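Local coordinates for 450aa long hypothetical fmu protein (Pyrococcus horikoshii, PDB 2YXL) that probably methylates cytosine in RNA at its C5 position, using S-adenosyl-L-methionine as methyl donor, at residues Arg16-Ala21 and Ala38-Val44; Val70-Ile74 and Lys136-Tyr140; Ser188-Asn192 and Gly239-Glu245; Gln368-Leu372 and Lys399-Phe404. All coordinates share one frame; numbering follows the deposited sequence.

Contact 1: residues Arg16-Ala21 and Ala38-Val44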
loop_
_atom_site.group_PDB
_atom_site.type_symbol
_atom_site.label_atom_id
_atom_site.label_comp_id
_atom_site.label_asym_id
_atom_site.label_seq_id
_atom_site.Cartn_x
_atom_site.Cartn_y
_atom_site.Cartn_z
ATOM N N ARG A 16 -0.790 13.256 21.188
ATOM C CA ARG A 16 0.600 13.209 20.746
ATOM C C ARG A 16 0.823 12.054 19.777
ATOM O O ARG A 16 1.709 12.113 18.922
ATOM C CB ARG A 16 1.549 13.094 21.940
ATOM C CG ARG A 16 1.537 14.300 22.877
ATOM C CD ARG A 16 2.595 14.178 23.965
ATOM N NE ARG A 16 2.252 13.143 24.936
ATOM C CZ ARG A 16 1.729 13.372 26.136
ATOM N NH1 ARG A 16 1.491 14.614 26.549
ATOM N NH2 ARG A 16 1.447 12.350 26.929
ATOM N N ALA A 17 -0.005 11.017 19.908
ATOM C CA ALA A 17 0.105 9.810 19.093
ATOM C C ALA A 17 -0.233 10.018 17.613
ATOM O O ALA A 17 0.567 9.646 16.751
ATOM C CB ALA A 17 -0.736 8.678 19.691
ATOM N N ILE A 18 -1.397 10.598 17.310
ATOM C CA ILE A 18 -1.782 10.796 15.903
ATOM C C ILE A 18 -0.929 11.855 15.232
ATOM O O ILE A 18 -0.638 11.740 14.048
ATOM C CB ILE A 18 -3.273 11.190 15.664
ATOM C CG1 ILE A 18 -4.030 11.421 16.964
ATOM C CG2 ILE A 18 -3.955 10.199 14.707
ATOM C CD1 ILE A 18 -3.996 12.854 17.406
ATOM N N ILE A 19 -0.544 12.886 15.983
ATOM C CA ILE A 19 0.342 13.918 15.454
ATOM C C ILE A 19 1.652 13.281 14.995
ATOM O O ILE A 19 2.084 13.507 13.865
ATOM C CB ILE A 19 0.604 15.067 16.466
ATOM C CG1 ILE A 19 -0.691 15.842 16.737
ATOM C CG2 ILE A 19 1.699 16.014 15.940
ATOM C CD1 ILE A 19 -0.613 16.818 17.897
ATOM N N GLU A 20 2.260 12.468 15.860
ATOM C CA GLU A 20 3.494 11.769 15.511
ATOM C C GLU A 20 3.284 10.765 14.371
ATOM O O GLU A 20 4.152 10.616 13.511
ATOM C CB GLU A 20 4.136 11.110 16.742
ATOM C CG GLU A 20 5.420 10.325 16.438
ATOM C CD GLU A 20 6.580 10.629 17.387
ATOM O OE1 GLU A 20 7.742 10.411 16.978
ATOM O OE2 GLU A 20 6.348 11.084 18.528
ATOM N N ALA A 21 2.130 10.102 14.351
ATOM C CA ALA A 21 1.814 9.145 13.287
ATOM C C ALA A 21 1.645 9.841 11.940
ATOM O O ALA A 21 2.114 9.344 10.915
ATOM C CB ALA A 21 0.567 8.336 13.636
ATOM N N ALA A 38 4.556 5.160 16.124
ATOM C CA ALA A 38 4.066 6.265 16.951
ATOM C C ALA A 38 3.205 5.787 18.116
ATOM O O ALA A 38 3.282 6.333 19.220
ATOM C CB ALA A 38 3.294 7.264 16.101
ATOM N N PHE A 39 2.391 4.768 17.856
ATOM C CA PHE A 39 1.476 4.222 18.855
ATOM C C PHE A 39 2.218 3.495 19.982
ATOM O O PHE A 39 1.839 3.608 21.148
ATOM C CB PHE A 39 0.439 3.311 18.183
ATOM C CG PHE A 39 -0.668 4.060 17.470
ATOM C CD1 PHE A 39 -0.493 5.379 17.047
ATOM C CD2 PHE A 39 -1.880 3.434 17.202
ATOM C CE1 PHE A 39 -1.512 6.063 16.385
ATOM C CE2 PHE A 39 -2.906 4.108 16.541
ATOM C CZ PHE A 39 -2.721 5.424 16.132
ATOM N N LYS A 40 3.279 2.771 19.626
ATOM C CA LYS A 40 4.120 2.075 20.603
ATOM C C LYS A 40 4.999 3.051 21.380
ATOM O O LYS A 40 5.328 2.810 22.545
ATOM C CB LYS A 40 4.996 1.014 19.924
ATOM C CG LYS A 40 4.228 -0.048 19.144
ATOM C CD LYS A 40 3.535 -1.064 20.050
ATOM C CE LYS A 40 2.356 -1.716 19.340
ATOM N NZ LYS A 40 2.718 -2.216 17.985
ATOM N N LYS A 41 5.376 4.145 20.721
ATOM C CA LYS A 41 6.180 5.201 21.331
ATOM C C LYS A 41 5.388 5.917 22.424
ATOM O O LYS A 41 5.924 6.220 23.491
ATOM C CB LYS A 41 6.622 6.205 20.263
ATOM C CG LYS A 41 7.871 7.008 20.596
ATOM C CD LYS A 41 7.980 8.218 19.678
ATOM C CE LYS A 41 9.370 8.844 19.698
ATOM N NZ LYS A 41 10.290 8.176 18.735
ATOM N N HIS A 42 4.109 6.170 22.152
ATOM C CA HIS A 42 3.245 6.924 23.063
ATOM C C HIS A 42 2.336 6.055 23.934
ATOM O O HIS A 42 1.415 6.563 24.582
ATOM C CB HIS A 42 2.432 7.962 22.289
ATOM C CG HIS A 42 3.222 9.171 21.906
ATOM N ND1 HIS A 42 3.745 9.350 20.644
ATOM C CD2 HIS A 42 3.598 10.254 22.627
ATOM C CE1 HIS A 42 4.399 10.496 20.601
ATOM N NE2 HIS A 42 4.325 11.065 21.790
ATOM N N ASP A 43 2.607 4.749 23.940
ATOM C CA ASP A 43 1.910 3.777 24.789
ATOM C C ASP A 43 0.388 3.726 24.588
ATOM O O ASP A 43 -0.383 3.942 25.528
ATOM C CB ASP A 43 2.272 3.985 26.269
ATOM C CG ASP A 43 3.628 3.406 26.624
ATOM O OD1 ASP A 43 4.577 4.194 26.819
ATOM O OD2 ASP A 43 3.745 2.163 26.700
ATOM N N VAL A 44 -0.033 3.441 23.359
ATOM C CA VAL A 44 -1.447 3.229 23.066
ATOM C C VAL A 44 -1.742 1.740 23.229
ATOM O O VAL A 44 -1.700 0.972 22.265
ATOM C CB VAL A 44 -1.841 3.735 21.653
ATOM C CG1 VAL A 44 -3.352 3.669 21.458
ATOM C CG2 VAL A 44 -1.348 5.163 21.439
#
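His42 turns one ring face to the backbone joining Arg16 to Ala17, where helix 12-24 packs against the end of helix 32-41 in the all-helical N-terminal part of the chain, which probably corresponds to the NusB-like domain of bacterial Fmu relatives. Arg16 C sits above the ring centre, 4.0 Å from its plane. Over the same face, toward the NE2 side, Arg16 CB approaches His42 NE2 to 3.4 Å, and the guanidinium, its edge toward His42 CD2, is inclined 31° to the imidazole. Glu20 comes from the next turn, its CG anti to the backbone N (chi1 178°), and brings OE2 to the CE1 edge of His42, the carboxylate and ring planes being 60° apart. Its other oxygen, OE1, forms a salt bridge with Arg121 of helix 104-121, while Lys41 NZ, on a side chain crossing Glu20 at about a right angle, makes a long one to Glu20 OE1 at 3.8 Å. Phe117 of the same helix 104-121 also meets the His42 ring. Deeper in, small side chains let the backbones close up: Ala21 CB touches Ala38 CB at 3.8 Å, and Ala17 CB meets Val44 CG2 at 4.0 Å. Back on the imidazole, His42 ND1 gives a weak hydrogen bond to Ala38 O, 3.4 Å away.

Contact 2: residues Val70-Ile74 and Lys136-Tyr140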
loop_
_atom_site.group_PDB
_atom_site.type_symbol
_atom_site.label_atom_id
_atom_site.label_comp_id
_atom_site.label_asym_id
_atom_site.label_seq_id
_atom_site.Cartn_x
_atom_site.Cartn_y
_atom_site.Cartn_z
ATOM N N VAL A 70 -8.154 23.559 3.249
ATOM C CA VAL A 70 -8.740 24.263 4.389
ATOM C C VAL A 70 -7.660 25.009 5.173
ATOM O O VAL A 70 -7.839 26.177 5.532
ATOM C CB VAL A 70 -9.530 23.305 5.328
ATOM C CG1 VAL A 70 -9.908 24.005 6.635
ATOM C CG2 VAL A 70 -10.776 22.766 4.627
ATOM N N ILE A 71 -6.540 24.333 5.425
ATOM C CA ILE A 71 -5.406 24.948 6.118
ATOM C C ILE A 71 -4.932 26.204 5.384
ATOM O O ILE A 71 -4.664 27.225 6.017
ATOM C CB ILE A 71 -4.241 23.948 6.353
ATOM C CG1 ILE A 71 -4.691 22.831 7.305
ATOM C CG2 ILE A 71 -3.013 24.663 6.919
ATOM C CD1 ILE A 71 -3.727 21.658 7.413
ATOM N N LYS A 72 -4.869 26.135 4.055
ATOM C CA LYS A 72 -4.474 27.284 3.236
ATOM C C LYS A 72 -5.430 28.474 3.382
ATOM O O LYS A 72 -4.988 29.621 3.419
ATOM C CB LYS A 72 -4.325 26.887 1.761
ATOM C CG LYS A 72 -3.839 28.024 0.864
ATOM C CD LYS A 72 -3.734 27.603 -0.590
ATOM C CE LYS A 72 -3.352 28.794 -1.463
ATOM N NZ LYS A 72 -3.008 28.366 -2.850
ATOM N N GLU A 73 -6.729 28.197 3.469
ATOM C CA GLU A 73 -7.735 29.242 3.652
ATOM C C GLU A 73 -7.561 29.949 4.992
ATOM O O GLU A 73 -7.663 31.174 5.072
ATOM C CB GLU A 73 -9.153 28.661 3.561
ATOM C CG GLU A 73 -9.565 28.201 2.171
ATOM C CD GLU A 73 -10.997 27.676 2.117
ATOM O OE1 GLU A 73 -11.880 28.241 2.806
ATOM O OE2 GLU A 73 -11.244 26.700 1.372
ATOM N N ILE A 74 -7.292 29.169 6.035
ATOM C CA ILE A 74 -7.159 29.697 7.392
ATOM C C ILE A 74 -5.817 30.396 7.582
ATOM O O ILE A 74 -5.762 31.537 8.040
ATOM C CB ILE A 74 -7.346 28.578 8.454
ATOM C CG1 ILE A 74 -8.780 28.035 8.410
ATOM C CG2 ILE A 74 -6.990 29.083 9.856
ATOM C CD1 ILE A 74 -8.962 26.692 9.096
ATOM N N LYS A 136 -9.436 29.840 15.126
ATOM C CA LYS A 136 -9.778 30.001 13.708
ATOM C C LYS A 136 -10.234 28.678 13.091
ATOM O O LYS A 136 -11.198 28.642 12.322
ATOM C CB LYS A 136 -8.587 30.564 12.922
ATOM C CG LYS A 136 -8.327 32.061 13.113
ATOM C CD LYS A 136 -9.005 32.911 12.031
ATOM C CE LYS A 136 -10.334 33.512 12.497
ATOM N NZ LYS A 136 -10.142 34.664 13.429
ATOM N N ILE A 137 -9.536 27.601 13.447
ATOM C CA ILE A 137 -9.849 26.252 12.977
ATOM C C ILE A 137 -11.217 25.784 13.486
ATOM O O ILE A 137 -12.017 25.244 12.719
ATOM C CB ILE A 137 -8.727 25.249 13.368
ATOM C CG1 ILE A 137 -7.455 25.546 12.560
ATOM C CG2 ILE A 137 -9.174 23.801 13.160
ATOM C CD1 ILE A 137 -6.191 24.904 13.107
ATOM N N PHE A 138 -11.491 26.009 14.767
ATOM C CA PHE A 138 -12.763 25.595 15.358
ATOM C C PHE A 138 -13.957 26.458 14.937
ATOM O O PHE A 138 -15.106 26.056 15.106
ATOM C CB PHE A 138 -12.653 25.483 16.883
ATOM C CG PHE A 138 -11.984 24.219 17.339
ATOM C CD1 PHE A 138 -10.638 24.212 17.680
ATOM C CD2 PHE A 138 -12.698 23.024 17.407
ATOM C CE1 PHE A 138 -10.009 23.041 18.091
ATOM C CE2 PHE A 138 -12.078 21.845 17.818
ATOM C CZ PHE A 138 -10.725 21.857 18.158
ATOM N N GLU A 139 -13.671 27.629 14.374
ATOM C CA GLU A 139 -14.706 28.542 13.894
ATOM C C GLU A 139 -14.847 28.540 12.369
ATOM O O GLU A 139 -15.684 29.263 11.823
ATOM C CB GLU A 139 -14.424 29.966 14.376
ATOM C CG GLU A 139 -14.654 30.193 15.863
ATOM C CD GLU A 139 -14.011 31.475 16.362
ATOM O OE1 GLU A 139 -13.021 31.928 15.745
ATOM O OE2 GLU A 139 -14.488 32.028 17.376
ATOM N N TYR A 140 -14.034 27.731 11.691
ATOM C CA TYR A 140 -14.021 27.696 10.228
ATOM C C TYR A 140 -15.322 27.153 9.640
ATOM O O TYR A 140 -15.765 26.059 9.996
ATOM C CB TYR A 140 -12.826 26.885 9.707
ATOM C CG TYR A 140 -12.886 26.596 8.222
ATOM C CD1 TYR A 140 -12.541 27.570 7.287
ATOM C CD2 TYR A 140 -13.296 25.350 7.754
ATOM C CE1 TYR A 140 -12.602 27.310 5.922
ATOM C CE2 TYR A 140 -13.361 25.078 6.391
ATOM C CZ TYR A 140 -13.012 26.062 5.482
ATOM O OH TYR A 140 -13.076 25.793 4.135
#
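Tyr140 reaches helix 47-75 because its CG stands anti to the backbone N (chi1 170°), which sends the ring across Val70 and Ile74 to Glu73. Glu73 sets its CG beside its own backbone N and then runs out straight, so that the carboxylate arrives at the ring edge near the hydroxyl. Tyr140 OH donates to Glu73 OE1 over 3.0 Å, and it meets that oxygen from above the carboxylate plane, about 50° out of it. Val70 covers a ring face: its CG1 makes a CH-pi contact 3.8 Å from the centroid of the Tyr140 ring, 19° off the normal. This is helix packing within the N-terminal helical bundle, the last turn of helix 124-138 and the residues just after it packing on the end of helix 47-75, whose Val70 also touches Val94 of helix 84-99. Ile74 fills the angle between helix and ring. Its CD1 lies 3.9 Å from Ile137 CG1, with the two side chains at about a right angle, and equally far from Tyr140 CB. The other branch, Ile74 CG2, touches Lys136 CB at 3.8 Å as the two side chains slide past each other in opposite directions; beyond CB the lysine chain bends repeatedly and carries its amine away from helix 47-75.

Contact 3: residues Ser188-Asn192 and Gly239-Glu245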
loop_
_atom_site.group_PDB
_atom_site.type_symbol
_atom_site.label_atom_id
_atom_site.label_comp_id
_atom_site.label_asym_id
_atom_site.label_seq_id
_atom_site.Cartn_x
_atom_site.Cartn_y
_atom_site.Cartn_z
ATOM N N SER A 188 -5.010 -8.079 5.381
ATOM C CA SER A 188 -4.843 -9.291 4.601
ATOM C C SER A 188 -3.466 -9.910 4.837
ATOM O O SER A 188 -2.446 -9.227 4.737
ATOM C CB SER A 188 -5.060 -8.986 3.122
ATOM O OG SER A 188 -5.029 -10.172 2.350
ATOM N N ILE A 189 -3.446 -11.202 5.162
ATOM C CA ILE A 189 -2.199 -11.934 5.424
ATOM C C ILE A 189 -2.146 -13.259 4.662
ATOM O O ILE A 189 -3.184 -13.840 4.340
ATOM C CB ILE A 189 -1.968 -12.206 6.946
ATOM C CG1 ILE A 189 -3.124 -13.022 7.550
ATOM C CG2 ILE A 189 -1.750 -10.900 7.712
ATOM C CD1 ILE A 189 -2.799 -13.669 8.888
ATOM N N ARG A 190 -0.933 -13.727 4.369
ATOM C CA ARG A 190 -0.743 -15.040 3.759
ATOM C C ARG A 190 -0.108 -15.996 4.760
ATOM O O ARG A 190 0.796 -15.614 5.508
ATOM C CB ARG A 190 0.117 -14.950 2.495
ATOM C CG ARG A 190 -0.057 -16.142 1.559
ATOM C CD ARG A 190 0.941 -16.147 0.404
ATOM N NE ARG A 190 2.272 -16.577 0.827
ATOM C CZ ARG A 190 3.341 -15.786 0.902
ATOM N NH1 ARG A 190 3.266 -14.501 0.564
ATOM N NH2 ARG A 190 4.497 -16.288 1.306
ATOM N N VAL A 191 -0.595 -17.235 4.770
ATOM C CA VAL A 191 -0.051 -18.284 5.625
ATOM C C VAL A 191 1.098 -18.993 4.908
ATOM O O VAL A 191 0.944 -19.466 3.778
ATOM C CB VAL A 191 -1.152 -19.299 6.052
ATOM C CG1 VAL A 191 -0.549 -20.531 6.721
ATOM C CG2 VAL A 191 -2.154 -18.634 6.981
ATOM N N ASN A 192 2.251 -19.046 5.572
ATOM C CA ASN A 192 3.437 -19.716 5.049
ATOM C C ASN A 192 3.302 -21.235 5.160
ATOM O O ASN A 192 3.566 -21.816 6.218
ATOM C CB ASN A 192 4.689 -19.210 5.785
ATOM C CG ASN A 192 5.988 -19.811 5.251
ATOM O OD1 ASN A 192 7.016 -19.766 5.924
ATOM N ND2 ASN A 192 5.948 -20.363 4.045
ATOM N N GLY A 239 7.436 -16.828 11.690
ATOM C CA GLY A 239 7.426 -16.806 10.228
ATOM C C GLY A 239 6.311 -17.623 9.605
ATOM O O GLY A 239 6.469 -18.169 8.510
ATOM N N LYS A 240 5.182 -17.702 10.303
ATOM C CA LYS A 240 4.027 -18.461 9.831
ATOM C C LYS A 240 3.113 -17.613 8.949
ATOM O O LYS A 240 2.367 -18.154 8.127
ATOM C CB LYS A 240 3.236 -19.038 11.010
ATOM C CG LYS A 240 4.003 -20.057 11.847
ATOM C CD LYS A 240 3.149 -20.613 12.979
ATOM C CE LYS A 240 3.909 -21.664 13.771
ATOM N NZ LYS A 240 3.131 -22.143 14.944
ATOM N N ILE A 241 3.175 -16.292 9.128
ATOM C CA ILE A 241 2.325 -15.351 8.388
ATOM C C ILE A 241 3.080 -14.121 7.873
ATOM O O ILE A 241 4.055 -13.671 8.485
ATOM C CB ILE A 241 1.101 -14.874 9.224
ATOM C CG1 ILE A 241 1.549 -14.160 10.507
ATOM C CG2 ILE A 241 0.161 -16.038 9.531
ATOM C CD1 ILE A 241 0.537 -13.174 11.051
ATOM N N ILE A 242 2.610 -13.583 6.749
ATOM C CA ILE A 242 3.170 -12.371 6.146
ATOM C C ILE A 242 2.039 -11.503 5.583
ATOM O O ILE A 242 1.055 -12.028 5.056
ATOM C CB ILE A 242 4.230 -12.710 5.046
ATOM C CG1 ILE A 242 4.901 -11.437 4.510
ATOM C CG2 ILE A 242 3.616 -13.557 3.914
ATOM C CD1 ILE A 242 6.177 -11.681 3.700
ATOM N N VAL A 243 2.170 -10.184 5.711
ATOM C CA VAL A 243 1.166 -9.254 5.186
ATOM C C VAL A 243 1.223 -9.221 3.660
ATOM O O VAL A 243 2.234 -8.838 3.079
ATOM C CB VAL A 243 1.340 -7.813 5.751
ATOM C CG1 VAL A 243 0.265 -6.876 5.200
ATOM C CG2 VAL A 243 1.296 -7.818 7.273
ATOM N N GLN A 244 0.133 -9.638 3.023
ATOM C CA GLN A 244 0.022 -9.623 1.567
ATOM C C GLN A 244 -1.442 -9.563 1.151
ATOM O O GLN A 244 -2.286 -10.250 1.727
ATOM C CB GLN A 244 0.692 -10.861 0.946
ATOM C CG GLN A 244 0.657 -10.879 -0.579
ATOM C CD GLN A 244 1.385 -12.060 -1.200
ATOM O OE1 GLN A 244 1.025 -13.221 -0.981
ATOM N NE2 GLN A 244 2.400 -11.766 -2.009
ATOM N N GLU A 245 -1.726 -8.745 0.142
ATOM C CA GLU A 245 -3.058 -8.654 -0.442
ATOM C C GLU A 245 -3.380 -9.900 -1.251
ATOM O O GLU A 245 -2.478 -10.558 -1.775
ATOM C CB GLU A 245 -3.182 -7.412 -1.332
ATOM C CG GLU A 245 -2.995 -6.077 -0.609
ATOM C CD GLU A 245 -4.077 -5.784 0.431
ATOM O OE1 GLU A 245 -5.165 -6.406 0.398
ATOM O OE2 GLU A 245 -3.836 -4.913 1.289
#
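Gly239 and Lys240 meet Asn192 where residues 239-245 enter the sheet. Gly239, at positive phi, ends the preceding helix in a Schellman motif, and its carbonyl backs onto Asn192 CB; Lys240 O then accepts Asn192 N at 2.7 Å. From here the short strand segments run antiparallel, 146° between their directions. Ile241 faces Val191 in a non-hydrogen-bonded pair and lays CG2 3.8 Å from Ile189 CD1. Ile242 forms the hydrogen-bonded pair with Arg190: Arg190 N to Ile242 O is 2.7 Å, Ile242 N to Arg190 O 3.0 Å. Its CG2 lies over a face of the guanidinium. Val243 pairs with Ile189 and turns CG1 to Ser188 O. Gln244 prolongs the ladder, its N bonding to Ser188 O and its O taking Ser188 OG at 2.8 Å. The Arg190 chain, CG anti to the backbone N, bends at chi3 and brings NH1 3.0 Å from Gln244 OE1; that oxygen lies near the guanidinium plane, whereas the donor stands 61° out of the amide carbonyl plane. Arg190 NH2 is salt-bridged to Glu279. The Gln244 side chain comes within about 5 Å of the bound sinefungin. Glu245 N-caps helix 246-255, and its OE2 forms a salt bridge with Lys348. Strand 241-243 is outermost in the four-stranded ferredoxin-like sheet, beside strand 186-191 and then 221-225; helix 198-207 covers the Val191 and Ile241 side, while helix 272-280 meets Arg190 on the other.

Contact 4: residues Gln368-Leu372 and Lys399-Phe404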
loop_
_atom_site.group_PDB
_atom_site.type_symbol
_atom_site.label_atom_id
_atom_site.label_comp_id
_atom_site.label_asym_id
_atom_site.label_seq_id
_atom_site.Cartn_x
_atom_site.Cartn_y
_atom_site.Cartn_z
ATOM N N GLN A 368 9.127 0.622 -16.449
ATOM C CA GLN A 368 8.521 -0.699 -16.607
ATOM C C GLN A 368 8.912 -1.338 -17.940
ATOM O O GLN A 368 9.198 -2.536 -17.999
ATOM C CB GLN A 368 6.999 -0.611 -16.464
ATOM C CG GLN A 368 6.531 -0.278 -15.042
ATOM C CD GLN A 368 5.211 0.481 -14.995
ATOM O OE1 GLN A 368 4.491 0.579 -15.989
ATOM N NE2 GLN A 368 4.892 1.030 -13.829
ATOM N N ARG A 369 8.941 -0.526 -18.998
ATOM C CA ARG A 369 9.320 -0.997 -20.335
ATOM C C ARG A 369 10.763 -1.490 -20.413
ATOM O O ARG A 369 11.033 -2.505 -21.055
ATOM C CB ARG A 369 9.070 0.080 -21.394
ATOM C CG ARG A 369 7.598 0.354 -21.677
ATOM C CD ARG A 369 7.442 1.274 -22.876
ATOM N NE ARG A 369 6.156 1.970 -22.883
ATOM C CZ ARG A 369 5.774 2.843 -23.815
ATOM N NH1 ARG A 369 4.586 3.425 -23.727
ATOM N NH2 ARG A 369 6.573 3.135 -24.836
ATOM N N GLU A 370 11.682 -0.782 -19.757
ATOM C CA GLU A 370 13.098 -1.176 -19.776
ATOM C C GLU A 370 13.411 -2.335 -18.823
ATOM O O GLU A 370 14.380 -3.067 -19.027
ATOM C CB GLU A 370 14.043 0.025 -19.573
ATOM C CG GLU A 370 13.922 0.749 -18.238
ATOM C CD GLU A 370 14.573 2.126 -18.250
ATOM O OE1 GLU A 370 14.605 2.772 -19.319
ATOM O OE2 GLU A 370 15.044 2.569 -17.179
ATOM N N LEU A 371 12.583 -2.504 -17.796
ATOM C CA LEU A 371 12.636 -3.713 -16.973
ATOM C C LEU A 371 12.026 -4.883 -17.745
ATOM O O LEU A 371 12.514 -6.016 -17.667
ATOM C CB LEU A 371 11.918 -3.506 -15.637
ATOM C CG LEU A 371 12.524 -2.527 -14.625
ATOM C CD1 LEU A 371 11.551 -2.293 -13.481
ATOM C CD2 LEU A 371 13.867 -3.009 -14.094
ATOM N N LEU A 372 10.973 -4.583 -18.506
ATOM C CA LEU A 372 10.276 -5.559 -19.343
ATOM C C LEU A 372 11.181 -6.111 -20.441
ATOM O O LEU A 372 11.148 -7.312 -20.731
ATOM C CB LEU A 372 9.024 -4.914 -19.948
ATOM C CG LEU A 372 7.752 -5.715 -20.233
ATOM C CD1 LEU A 372 7.445 -6.750 -19.153
ATOM C CD2 LEU A 372 6.582 -4.750 -20.407
ATOM N N LYS A 399 -1.136 -0.775 -22.173
ATOM C CA LYS A 399 -0.270 -0.027 -23.083
ATOM C C LYS A 399 1.140 -0.620 -23.118
ATOM O O LYS A 399 1.721 -0.778 -24.192
ATOM C CB LYS A 399 -0.226 1.446 -22.668
ATOM C CG LYS A 399 0.662 2.343 -23.512
ATOM C CD LYS A 399 0.806 3.697 -22.839
ATOM C CE LYS A 399 1.395 4.740 -23.764
ATOM N NZ LYS A 399 1.213 6.107 -23.203
ATOM N N ASN A 400 1.675 -0.952 -21.944
ATOM C CA ASN A 400 3.008 -1.547 -21.829
ATOM C C ASN A 400 3.116 -2.968 -22.388
ATOM O O ASN A 400 4.203 -3.407 -22.775
ATOM C CB ASN A 400 3.491 -1.521 -20.376
ATOM C CG ASN A 400 4.108 -0.190 -19.984
ATOM O OD1 ASN A 400 4.298 0.700 -20.818
ATOM N ND2 ASN A 400 4.438 -0.053 -18.706
ATOM N N ILE A 401 1.992 -3.681 -22.428
ATOM C CA ILE A 401 1.957 -5.043 -22.971
ATOM C C ILE A 401 1.802 -5.031 -24.494
ATOM O O ILE A 401 2.459 -5.808 -25.187
ATOM C CB ILE A 401 0.872 -5.923 -22.278
ATOM C CG1 ILE A 401 1.150 -6.038 -20.772
ATOM C CG2 ILE A 401 0.782 -7.318 -22.911
ATOM C CD1 ILE A 401 2.572 -6.486 -20.403
ATOM N N ARG A 402 0.947 -4.144 -25.003
ATOM C CA ARG A 402 0.794 -3.953 -26.448
ATOM C C ARG A 402 2.116 -3.560 -27.099
ATOM O O ARG A 402 2.429 -4.013 -28.200
ATOM C CB ARG A 402 -0.277 -2.904 -26.761
ATOM C CG ARG A 402 -1.701 -3.420 -26.668
ATOM C CD ARG A 402 -2.677 -2.459 -27.332
ATOM N NE ARG A 402 -4.063 -2.741 -26.962
ATOM C CZ ARG A 402 -4.675 -2.236 -25.893
ATOM N NH1 ARG A 402 -5.937 -2.555 -25.639
ATOM N NH2 ARG A 402 -4.030 -1.415 -25.073
ATOM N N TRP A 403 2.885 -2.721 -26.404
ATOM C CA TRP A 403 4.232 -2.354 -26.830
ATOM C C TRP A 403 5.153 -3.572 -26.833
ATOM O O TRP A 403 5.908 -3.783 -27.785
ATOM C CB TRP A 403 4.810 -1.256 -25.926
ATOM C CG TRP A 403 6.268 -0.985 -26.177
ATOM C CD1 TRP A 403 6.798 -0.165 -27.133
ATOM C CD2 TRP A 403 7.381 -1.548 -25.470
ATOM N NE1 TRP A 403 8.170 -0.179 -27.063
ATOM C CE2 TRP A 403 8.557 -1.020 -26.053
ATOM C CE3 TRP A 403 7.501 -2.449 -24.401
ATOM C CZ2 TRP A 403 9.837 -1.359 -25.601
ATOM C CZ3 TRP A 403 8.776 -2.789 -23.952
ATOM C CH2 TRP A 403 9.927 -2.243 -24.554
ATOM N N PHE A 404 5.077 -4.365 -25.766
ATOM C CA PHE A 404 5.912 -5.553 -25.602
ATOM C C PHE A 404 5.659 -6.585 -26.701
ATOM O O PHE A 404 6.599 -7.196 -27.212
ATOM C CB PHE A 404 5.690 -6.174 -24.218
ATOM C CG PHE A 404 6.660 -7.271 -23.879
ATOM C CD1 PHE A 404 6.306 -8.605 -24.047
ATOM C CD2 PHE A 404 7.927 -6.972 -23.390
ATOM C CE1 PHE A 404 7.200 -9.622 -23.735
ATOM C CE2 PHE A 404 8.827 -7.984 -23.071
ATOM C CZ PHE A 404 8.463 -9.311 -23.246
#
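Arg369 reaches across from helix 361-376 to helix 398-407, and its chain, extended from CG to NE, touches the second helix at almost every atom. CB begins over the face of the six-membered ring, 3.9 Å from Trp403 CZ3. CG stays over the ring near Trp403 CE3 and has Asn400 OD1 at its flank. CD lies over the same face, a CH-pi contact 4.0 Å from the centroid of the six-membered ring of Trp403. NE then donates to Asn400 OD1 across 3.1 Å in a fairly straight bond (160°); the oxygen lies in the guanidinium plane, while the asparagine amide stands perpendicular to it. CZ ends over the five-membered ring of Trp403 in a cation-pi contact, the guanidinium tilted 26° from the indole. At the tip, Arg369 NH1 rests on Lys399 CE at 3.5 Å, with the like-charged Lys399 NZ close by; that amine has a weak ion pair with Glu395. On the inner side, Leu372 leans its CG against the CD2 side of the Phe404 ring and sets CD2 3.6 Å from Asn400 O. Gln368, next to the Asn400 amide, is held by NE2 bonds to Pro339 O and Glu396 OE1, and Leu371 touches sinefungin. The short helix segments cross at -39° and cover one side of the sheet, where both meet Tyr387 of strand 383-389. One precedes that strand, the other leads on toward the antiparallel strand 441-447, the layered Rossmann-like arrangement of class I methyltransferases.

In the fold
Contacts 1 and 2 belong to the N-terminal helical part, contact 3 to the ferredoxin-like sheet and contact 4 to the methyltransferase domain. Contacts 1, 3 and 4 are buried, contact 2 only partly and far from the chain centre; helices 32-41 and 47-75, one in each of contacts 1 and 2, are consecutive. Contact 3, nearest the centre, relies on backbone ladder bonds and a buried arginine, whereas contacts 1, 2 and 4 join helices through side chains: alanines and a histidine face in contact 1, a tyrosine in contact 2, arginine on tryptophan in contact 4. Contact 4 holds a sinefungin-pocket residue, Leu371, and contact 3 comes close to the ligand; contacts 1 and 2 lie away from it.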